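Local atomic coordinates of myosin regulatory light chain (Physarum polycephalum, PDB entry 2BL0), a protein that serves as a light chain in the regulatory domain of Physarum myosin and binds a calcium ion in an EF-hand loop. Residues B[9-12]-B[13-17]; B[43-46]-B[47-51]; B[55-58]-B[59-62]. All coordinates share one frame; numbering follows the deposited sequence.

All three contacts are local, each joining neighbouring turns at one end of a helix in the same EF-hand lobe. Contacts 1 and 3 are partly buried and touch: the Phe11 ring packs on the backbone around Phe55, Asp56 and Leu57, and Cys10 meets Phe60. Contact 2 is a surface contact. It reaches contact 3 through Leu50 and Thr59, while its nearest atoms stay about 10 Å from contact 1. Chemistry follows place. Residues 9-17 carry a helix end into metal-binding carboxylates, residues 43-51 rely on backbone bonds with aliphatic chains laid beside them, and residues 55-62 combine a carboxylate cap at a helix start with an aromatic pair facing the interior.

Contact 1 (B[9-12]-B[13-17]); sequences ECFQ and IFDKD. With CA (calcium ion), chain D.
Cys10 and Phe14 pack tightly one turn apart on helix 4-14, the entering helix of the first EF-hand, whose last turn runs into a calcium loop. Cys10 SG comes obliquely to 3.9 Å from Phe14 CE1, a sulfur-aromatic contact, while Cys10 O sits at the ring's edge, 3.4 Å from Phe14 CD1. Helix 27-33 adds Ser29, Ala30 and Ser33 against the Phe14 ring; with an alanine in place of Phe14, Cys10 SG would probably be left without its aromatic partner and a gap would open beside those three. Within the helix the other side is looser: the Glu9 and Ile13 side chains lie side by side, CG and CD1 4.2 Å apart, and another protein chain packs on both, a basic side chain there salt-bridged to Glu9 OE1. Gln12 is exposed. Asp15 N, where the helix ends, reaches Phe11 O at 2.9 Å. Asp15 CB lies 4.1 Å from Phe11 CE2; CG, anti to the backbone N (chi1 -178°), turns the carboxylate into the loop, where OD2 accepts from Gly20 N. Asp19, Lys21 O and two waters complete the calcium shell, which Asp15 OD1 enters at 2.2 Å and Asp17 OD1 at 2.4 Å.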
ATOM      1  N   GLU B   9       9.475   0.471   0.008  1.00  7.10           N
ATOM      2  CA  GLU B   9       8.145   0.517  -0.572  1.00  6.44           C
ATOM      3  C   GLU B   9       8.010   1.703  -1.502  1.00  6.07           C
ATOM      4  O   GLU B   9       7.460   1.601  -2.598  1.00  5.79           O
ATOM      5  CB  GLU B   9       7.103   0.638   0.552  1.00  6.87           C
ATOM      6  CG  GLU B   9       5.653   0.692   0.096  1.00  8.53           C
ATOM      7  CD  GLU B   9       4.670   0.825   1.244  1.00 11.83           C
ATOM      8  OE1 GLU B   9       4.914   1.617   2.177  1.00 10.34           O
ATOM      9  OE2 GLU B   9       3.653   0.119   1.213  1.00 12.45           O
ATOM     10  N   CYS B  10       8.471   2.851  -1.023  1.00  5.21           N
ATOM     11  CA  CYS B  10       8.438   4.059  -1.810  1.00  4.82           C
ATOM     12  C   CYS B  10       9.243   3.897  -3.080  1.00  4.37           C
ATOM     13  O   CYS B  10       8.736   4.193  -4.156  1.00  4.47           O
ATOM     14  CB  CYS B  10       8.939   5.244  -0.985  1.00  4.40           C
ATOM     15  SG  CYS B  10       9.196   6.782  -1.930  1.00  5.70           S
ATOM     16  N   PHE B  11      10.470   3.385  -2.968  1.00  4.01           N
ATOM     17  CA  PHE B  11      11.326   3.188  -4.131  1.00  4.73           C
ATOM     18  C   PHE B  11      10.641   2.295  -5.162  1.00  4.73           C
ATOM     19  O   PHE B  11      10.627   2.613  -6.346  1.00  4.74           O
ATOM     20  CB  PHE B  11      12.673   2.598  -3.724  1.00  4.63           C
ATOM     21  CG  PHE B  11      13.638   2.446  -4.873  1.00  3.84           C
ATOM     22  CD1 PHE B  11      14.523   3.481  -5.206  1.00  5.20           C
ATOM     23  CD2 PHE B  11      13.671   1.283  -5.605  1.00  6.06           C
ATOM     24  CE1 PHE B  11      15.398   3.353  -6.265  1.00  3.35           C
ATOM     25  CE2 PHE B  11      14.537   1.141  -6.648  1.00  4.68           C
ATOM     26  CZ  PHE B  11      15.409   2.167  -6.985  1.00  4.26           C
ATOM     27  N   GLN B  12      10.058   1.202  -4.700  1.00  5.45           N
ATOM     28  CA  GLN B  12       9.413   0.251  -5.592  1.00  5.69           C
ATOM     29  C   GLN B  12       8.233   0.885  -6.326  1.00  6.10           C
ATOM     30  O   GLN B  12       7.959   0.547  -7.470  1.00  6.26           O
ATOM     31  CB  GLN B  12       8.951  -0.995  -4.823  1.00  6.80           C
ATOM     32  CG  GLN B  12      10.110  -1.796  -4.300  1.00  7.81           C
ATOM     33  CD  GLN B  12       9.703  -3.040  -3.543  1.00 13.09           C
ATOM     34  OE1 GLN B  12      10.466  -3.998  -3.507  1.00 15.77           O
ATOM     35  NE2 GLN B  12       8.518  -3.034  -2.940  1.00 14.67           N
ATOM     36  N   ILE B  13       7.531   1.803  -5.670  1.00  5.52           N
ATOM     37  CA  ILE B  13       6.420   2.505  -6.302  1.00  5.72           C
ATOM     38  C   ILE B  13       6.912   3.402  -7.442  1.00  5.72           C
ATOM     39  O   ILE B  13       6.290   3.448  -8.498  1.00  5.82           O
ATOM     40  CB  ILE B  13       5.588   3.281  -5.240  1.00  6.51           C
ATOM     41  CG1 ILE B  13       4.730   2.299  -4.425  1.00  6.54           C
ATOM     42  CG2 ILE B  13       4.689   4.321  -5.876  1.00  6.94           C
ATOM     43  CD1 ILE B  13       4.200   2.889  -3.165  1.00  7.48           C
ATOM     44  N   PHE B  14       8.042   4.077  -7.234  1.00  4.99           N
ATOM     45  CA  PHE B  14       8.664   4.901  -8.257  1.00  5.26           C
ATOM     46  C   PHE B  14       9.285   4.072  -9.383  1.00  5.48           C
ATOM     47  O   PHE B  14       9.342   4.530 -10.519  1.00  5.52           O
ATOM     48  CB  PHE B  14       9.716   5.831  -7.650  1.00  4.88           C
ATOM     49  CG  PHE B  14       9.144   7.099  -7.087  1.00  4.53           C
ATOM     50  CD1 PHE B  14       8.567   7.132  -5.829  1.00  5.58           C
ATOM     51  CD2 PHE B  14       9.182   8.268  -7.829  1.00  8.35           C
ATOM     52  CE1 PHE B  14       8.010   8.315  -5.319  1.00  6.44           C
ATOM     53  CE2 PHE B  14       8.633   9.426  -7.347  1.00  7.97           C
ATOM     54  CZ  PHE B  14       8.046   9.467  -6.094  1.00  7.90           C
ATOM     55  N   ASP B  15       9.742   2.862  -9.064  1.00  6.18           N
ATOM     56  CA  ASP B  15      10.415   1.986 -10.032  1.00  6.59           C
ATOM     57  C   ASP B  15       9.335   1.177 -10.744  1.00  8.05           C
ATOM     58  O   ASP B  15       9.155  -0.021 -10.499  1.00  8.22           O
ATOM     59  CB  ASP B  15      11.408   1.080  -9.314  1.00  5.65           C
ATOM     60  CG  ASP B  15      12.178   0.171 -10.252  1.00  5.47           C
ATOM     61  OD1 ASP B  15      12.295   0.482 -11.459  1.00  5.93           O
ATOM     62  OD2 ASP B  15      12.736  -0.878  -9.836  1.00  6.82           O
ATOM     63  N   LYS B  16       8.622   1.848 -11.634  1.00  9.04           N
ATOM     64  CA  LYS B  16       7.438   1.255 -12.263  1.00 10.58           C
ATOM     65  C   LYS B  16       7.764   0.018 -13.113  1.00 10.10           C
ATOM     66  O   LYS B  16       6.956  -0.926 -13.178  1.00 10.53           O
ATOM     67  CB  LYS B  16       6.706   2.323 -13.078  1.00 11.20           C
ATOM     68  CG  LYS B  16       5.975   3.349 -12.187  1.00 13.64           C
ATOM     69  CD  LYS B  16       4.977   4.191 -12.982  1.00 17.77           C
ATOM     70  CE  LYS B  16       4.542   5.454 -12.216  1.00 21.03           C
ATOM     71  NZ  LYS B  16       4.954   6.724 -12.901  1.00 23.72           N
ATOM     72  N   ASP B  17       8.945   0.006 -13.730  1.00  9.63           N
ATOM     73  CA  ASP B  17       9.354  -1.113 -14.604  1.00  9.17           C
ATOM     74  C   ASP B  17      10.211  -2.180 -13.887  1.00  8.84           C
ATOM     75  O   ASP B  17      10.652  -3.154 -14.499  1.00  8.37           O
ATOM     76  CB  ASP B  17      10.022  -0.598 -15.896  1.00  9.57           C
ATOM     77  CG  ASP B  17      11.386   0.015 -15.671  1.00 10.33           C
ATOM     78  OD1 ASP B  17      11.723   0.320 -14.519  1.00  5.47           O
ATOM     79  OD2 ASP B  17      12.200   0.251 -16.592  1.00 13.20           O
TER
HETATM   80 CA    CA D1146      13.086   1.674 -13.163  1.00 29.00          CA
HETATM   81  O   HOH W   1      11.779   3.554 -13.076  1.00 38.85           O
HETATM   82  O   HOH W   2      14.142   2.657 -14.854  1.00 42.79           O

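Contact 2 (B[43-46]-B[47-51]); sequences LNTI and KGQLN
The peptide carbonyls of Leu43, Asn44, Thr45 and Ile46 are the flat groups that meet residues 47-50, and each receives one N-H. Lys47 N reaches Leu43 O at 2.8 Å in a nearly straight bond (175°), the donor tilted 18° from the carbonyl plane. Gly48 N and Gln49 N likewise sit off the planes of Asn44 and Thr45, whereas Leu50 N meets Ile46 O at 3.0 Å nearly along the C=O axis. Methylenes crowd the same oxygens: Lys47 CG lies 3.4 Å from Leu43 O, and Gln49 CG is equally near Thr45 O. The bonds belong to the closing turns of helix 40-50, which by topology takes the place of the entering helix in the hand paired with the first EF-hand. Lys47 holds CG next to its own N (chi1 -74°), which brings CD to 3.9 Å from Leu43 CG, the two side chains crossing obliquely; a bend at the third torsion turns only the chain end, whose ammonium has a long, weak ion pair with Glu25. Ile46 CG2 and Leu50 CD1 stay 4.4 Å apart, and Leu27 of helix 27-33 packs on both. At Asn51 the chain leaves the helix with positive phi, its N bonded to Lys47 O.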
ATOM      1  N   LEU B  43      18.927  20.015  -3.565  1.00  5.59           N
ATOM      2  CA  LEU B  43      18.707  18.872  -4.445  1.00  6.14           C
ATOM      3  C   LEU B  43      19.717  18.866  -5.560  1.00  6.25           C
ATOM      4  O   LEU B  43      20.205  17.810  -5.943  1.00  6.36           O
ATOM      5  CB  LEU B  43      17.298  18.894  -5.045  1.00  5.63           C
ATOM      6  CG  LEU B  43      16.856  17.706  -5.897  1.00  5.32           C
ATOM      7  CD1 LEU B  43      17.064  16.380  -5.185  1.00  6.02           C
ATOM      8  CD2 LEU B  43      15.419  17.896  -6.306  1.00  4.53           C
ATOM      9  N   ASN B  44      20.029  20.042  -6.091  1.00  6.29           N
ATOM     10  CA  ASN B  44      21.023  20.114  -7.157  1.00  7.68           C
ATOM     11  C   ASN B  44      22.405  19.687  -6.727  1.00  6.45           C
ATOM     12  O   ASN B  44      23.107  19.026  -7.488  1.00  5.75           O
ATOM     13  CB  ASN B  44      21.048  21.500  -7.748  1.00  8.19           C
ATOM     14  CG  ASN B  44      20.355  21.529  -9.054  1.00 13.37           C
ATOM     15  OD1 ASN B  44      19.142  21.313  -9.113  1.00 16.01           O
ATOM     16  ND2 ASN B  44      21.129  21.704 -10.140  1.00 14.82           N
ATOM     17  N   THR B  45      22.790  20.038  -5.504  1.00  6.03           N
ATOM     18  CA  THR B  45      24.075  19.592  -4.965  1.00  6.04           C
ATOM     19  C   THR B  45      24.103  18.075  -4.830  1.00  6.19           C
ATOM     20  O   THR B  45      25.082  17.413  -5.230  1.00  4.66           O
ATOM     21  CB  THR B  45      24.334  20.268  -3.621  1.00  6.20           C
ATOM     22  OG1 THR B  45      24.437  21.678  -3.832  1.00  7.41           O
ATOM     23  CG2 THR B  45      25.659  19.825  -3.025  1.00  6.70           C
ATOM     24  N   ILE B  46      23.007  17.513  -4.319  1.00  5.46           N
ATOM     25  CA  ILE B  46      22.905  16.065  -4.170  1.00  6.60           C
ATOM     26  C   ILE B  46      22.985  15.376  -5.529  1.00  6.54           C
ATOM     27  O   ILE B  46      23.775  14.448  -5.724  1.00  6.57           O
ATOM     28  CB  ILE B  46      21.618  15.668  -3.427  1.00  6.12           C
ATOM     29  CG1 ILE B  46      21.642  16.184  -1.997  1.00  6.78           C
ATOM     30  CG2 ILE B  46      21.488  14.118  -3.423  1.00  8.71           C
ATOM     31  CD1 ILE B  46      20.272  16.174  -1.284  1.00  8.08           C
ATOM     32  N   LYS B  47      22.178  15.829  -6.481  1.00  7.62           N
ATOM     33  CA  LYS B  47      22.226  15.269  -7.836  1.00  7.89           C
ATOM     34  C   LYS B  47      23.630  15.345  -8.459  1.00  8.73           C
ATOM     35  O   LYS B  47      24.081  14.415  -9.114  1.00  8.30           O
ATOM     36  CB  LYS B  47      21.190  15.962  -8.735  1.00  8.38           C
ATOM     37  CG  LYS B  47      19.757  15.521  -8.437  1.00  9.52           C
ATOM     38  CD  LYS B  47      18.685  16.378  -9.073  1.00 12.23           C
ATOM     39  CE  LYS B  47      18.508  16.111 -10.560  1.00 15.69           C
ATOM     40  NZ  LYS B  47      17.788  17.264 -11.234  1.00 17.87           N
ATOM     41  N   GLY B  48      24.319  16.459  -8.254  1.00  8.62           N
ATOM     42  CA  GLY B  48      25.634  16.646  -8.843  1.00  8.85           C
ATOM     43  C   GLY B  48      26.611  15.647  -8.239  1.00  8.56           C
ATOM     44  O   GLY B  48      27.493  15.111  -8.945  1.00  8.30           O
ATOM     45  N   GLN B  49      26.471  15.408  -6.933  1.00  7.60           N
ATOM     46  CA  GLN B  49      27.349  14.463  -6.242  1.00  7.38           C
ATOM     47  C   GLN B  49      27.126  13.049  -6.739  1.00  7.40           C
ATOM     48  O   GLN B  49      28.077  12.281  -6.884  1.00  7.42           O
ATOM     49  CB  GLN B  49      27.212  14.580  -4.721  1.00  7.35           C
ATOM     50  CG  GLN B  49      27.892  15.813  -4.153  1.00  7.04           C
ATOM     51  CD  GLN B  49      27.826  15.901  -2.641  1.00  4.26           C
ATOM     52  OE1 GLN B  49      26.987  15.176  -2.044  1.00  6.39           O
ATOM     53  NE2 GLN B  49      28.607  16.678  -2.020  1.00  4.87           N
ATOM     54  N   LEU B  50      25.874  12.697  -7.035  1.00  6.90           N
ATOM     55  CA  LEU B  50      25.571  11.378  -7.552  1.00  6.91           C
ATOM     56  C   LEU B  50      26.149  11.178  -8.963  1.00  7.29           C
ATOM     57  O   LEU B  50      26.511  10.057  -9.308  1.00  7.20           O
ATOM     58  CB  LEU B  50      24.059  11.123  -7.542  1.00  6.28           C
ATOM     59  CG  LEU B  50      23.424  11.086  -6.151  1.00  7.04           C
ATOM     60  CD1 LEU B  50      21.953  10.790  -6.271  1.00  6.48           C
ATOM     61  CD2 LEU B  50      24.115  10.071  -5.246  1.00  8.87           C
ATOM     62  N   ASN B  51      26.239  12.255  -9.755  1.00  7.71           N
ATOM     63  CA  ASN B  51      26.830  12.187 -11.111  1.00  8.32           C
ATOM     64  C   ASN B  51      26.280  10.995 -11.869  1.00  9.03           C
ATOM     65  O   ASN B  51      27.023  10.195 -12.441  1.00  9.83           O
ATOM     66  CB  ASN B  51      28.371  12.136 -11.074  1.00  8.48           C
ATOM     67  CG  ASN B  51      29.011  12.671 -12.358  1.00  8.09           C
ATOM     68  OD1 ASN B  51      28.877  13.852 -12.679  1.00  8.61           O
ATOM     69  ND2 ASN B  51      29.706  11.802 -13.098  1.00  8.54           N
TER

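Contact 3 (B[55-58]-B[59-62]); sequences FDLA and TFKT
An aspartate N-cap starts helix 57-64 after strand 54-55, which pairs with strand 22-23 in the small antiparallel link between the two halves of an EF-hand pair. Asp56 OD1 accepts from Thr59 N at 3.1 Å (163°), the donor lying almost straight beyond the C-O bond. Asp56 CG lies between the backbone N and the carbonyl carbon (chi1 66°), folding the carboxylate back over the first turn. The Asp56 and Thr59 side chains cross at about a right angle, and one water joins the two residues, accepting from Asp56 N and bonding Thr59 OG1 at 2.8 Å. Inward, the Phe55 and Phe60 rings pass each other obliquely, planes 39° apart, with Phe55 CE2 3.8 Å from Phe60 CD1. Leu57 CD1 comes to the edge of the Phe60 ring more loosely. Helix 4-14 closes over this face with Ile7 and Phe11, and Leu27 of helix 27-33 touches both phenylalanines. Lys61 runs out extended, its CE 3.8 Å from Leu57 CG. One residue on, a single oxygen serves two donors from opposite faces of its plane: Ala58 O takes Thr62 N at 3.1 Å and Thr62 OG1 at 2.9 Å.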
ATOM      1  N   PHE B  55      19.246   6.300  -9.982  1.00  7.99           N
ATOM      2  CA  PHE B  55      19.728   5.841  -8.682  1.00  7.04           C
ATOM      3  C   PHE B  55      19.031   4.553  -8.258  1.00  5.91           C
ATOM      4  O   PHE B  55      17.906   4.289  -8.661  1.00  5.73           O
ATOM      5  CB  PHE B  55      19.563   6.921  -7.599  1.00  6.99           C
ATOM      6  CG  PHE B  55      18.135   7.343  -7.347  1.00  7.07           C
ATOM      7  CD1 PHE B  55      17.517   8.304  -8.145  1.00  7.19           C
ATOM      8  CD2 PHE B  55      17.409   6.783  -6.299  1.00  6.09           C
ATOM      9  CE1 PHE B  55      16.183   8.693  -7.875  1.00  6.04           C
ATOM     10  CE2 PHE B  55      16.084   7.170  -6.040  1.00  6.27           C
ATOM     11  CZ  PHE B  55      15.476   8.116  -6.844  1.00  7.77           C
ATOM     12  N   ASP B  56      19.715   3.769  -7.442  1.00  6.26           N
ATOM     13  CA  ASP B  56      19.169   2.515  -6.895  1.00  6.01           C
ATOM     14  C   ASP B  56      18.729   2.680  -5.441  1.00  5.72           C
ATOM     15  O   ASP B  56      18.844   3.759  -4.864  1.00  5.13           O
ATOM     16  CB  ASP B  56      20.135   1.334  -7.095  1.00  6.77           C
ATOM     17  CG  ASP B  56      21.439   1.456  -6.319  1.00  8.44           C
ATOM     18  OD1 ASP B  56      21.578   2.293  -5.409  1.00  7.78           O
ATOM     19  OD2 ASP B  56      22.400   0.672  -6.541  1.00 10.64           O
ATOM     20  N   LEU B  57      18.211   1.606  -4.857  1.00  5.46           N
ATOM     21  CA  LEU B  57      17.623   1.671  -3.532  1.00  5.86           C
ATOM     22  C   LEU B  57      18.650   2.016  -2.472  1.00  5.62           C
ATOM     23  O   LEU B  57      18.373   2.824  -1.602  1.00  5.80           O
ATOM     24  CB  LEU B  57      16.942   0.347  -3.174  1.00  5.31           C
ATOM     25  CG  LEU B  57      16.407   0.226  -1.741  1.00  5.46           C
ATOM     26  CD1 LEU B  57      15.352   1.290  -1.457  1.00  6.07           C
ATOM     27  CD2 LEU B  57      15.884  -1.177  -1.481  1.00  8.68           C
ATOM     28  N   ALA B  58      19.836   1.419  -2.558  1.00  6.07           N
ATOM     29  CA  ALA B  58      20.909   1.663  -1.587  1.00  6.07           C
ATOM     30  C   ALA B  58      21.252   3.134  -1.554  1.00  6.12           C
ATOM     31  O   ALA B  58      21.404   3.711  -0.493  1.00  5.54           O
ATOM     32  CB  ALA B  58      22.151   0.828  -1.907  1.00  6.96           C
ATOM     33  N   THR B  59      21.340   3.738  -2.730  1.00  6.45           N
ATOM     34  CA  THR B  59      21.573   5.167  -2.865  1.00  6.39           C
ATOM     35  C   THR B  59      20.440   6.009  -2.270  1.00  6.26           C
ATOM     36  O   THR B  59      20.662   6.945  -1.489  1.00  6.60           O
ATOM     37  CB  THR B  59      21.796   5.497  -4.340  1.00  6.10           C
ATOM     38  OG1 THR B  59      23.074   4.951  -4.756  1.00  8.47           O
ATOM     39  CG2 THR B  59      21.896   6.994  -4.577  1.00  5.18           C
ATOM     40  N   PHE B  60      19.214   5.650  -2.602  1.00  6.21           N
ATOM     41  CA  PHE B  60      18.060   6.362  -2.105  1.00  5.73           C
ATOM     42  C   PHE B  60      18.076   6.366  -0.588  1.00  6.48           C
ATOM     43  O   PHE B  60      17.827   7.398   0.019  1.00  6.40           O
ATOM     44  CB  PHE B  60      16.789   5.696  -2.612  1.00  6.01           C
ATOM     45  CG  PHE B  60      15.517   6.391  -2.222  1.00  5.73           C
ATOM     46  CD1 PHE B  60      15.355   7.774  -2.386  1.00  7.28           C
ATOM     47  CD2 PHE B  60      14.445   5.660  -1.763  1.00  5.48           C
ATOM     48  CE1 PHE B  60      14.146   8.373  -2.068  1.00  7.67           C
ATOM     49  CE2 PHE B  60      13.253   6.268  -1.447  1.00  7.58           C
ATOM     50  CZ  PHE B  60      13.109   7.620  -1.606  1.00  6.75           C
ATOM     51  N   LYS B  61      18.364   5.212   0.015  1.00  6.56           N
ATOM     52  CA  LYS B  61      18.441   5.118   1.486  1.00  7.25           C
ATOM     53  C   LYS B  61      19.474   6.063   2.060  1.00  7.50           C
ATOM     54  O   LYS B  61      19.202   6.785   3.023  1.00  7.39           O
ATOM     55  CB  LYS B  61      18.772   3.687   1.900  1.00  7.97           C
ATOM     56  CG  LYS B  61      17.600   2.754   1.804  1.00  8.97           C
ATOM     57  CD  LYS B  61      18.030   1.318   2.101  1.00 10.49           C
ATOM     58  CE  LYS B  61      16.863   0.376   2.045  1.00 13.72           C
ATOM     59  NZ  LYS B  61      17.230  -0.989   2.503  1.00 13.41           N
ATOM     60  N   THR B  62      20.656   6.049   1.459  1.00  8.31           N
ATOM     61  CA  THR B  62      21.783   6.847   1.888  1.00  8.86           C
ATOM     62  C   THR B  62      21.453   8.339   1.797  1.00  8.28           C
ATOM     63  O   THR B  62      21.713   9.097   2.720  1.00  8.57           O
ATOM     64  CB  THR B  62      23.034   6.527   1.027  1.00  9.38           C
ATOM     65  OG1 THR B  62      23.393   5.127   1.132  1.00 11.72           O
ATOM     66  CG2 THR B  62      24.226   7.251   1.555  1.00 11.39           C
TER
HETATM   67  O   HOH W   3      22.626   4.619  -7.489  1.00 27.50           O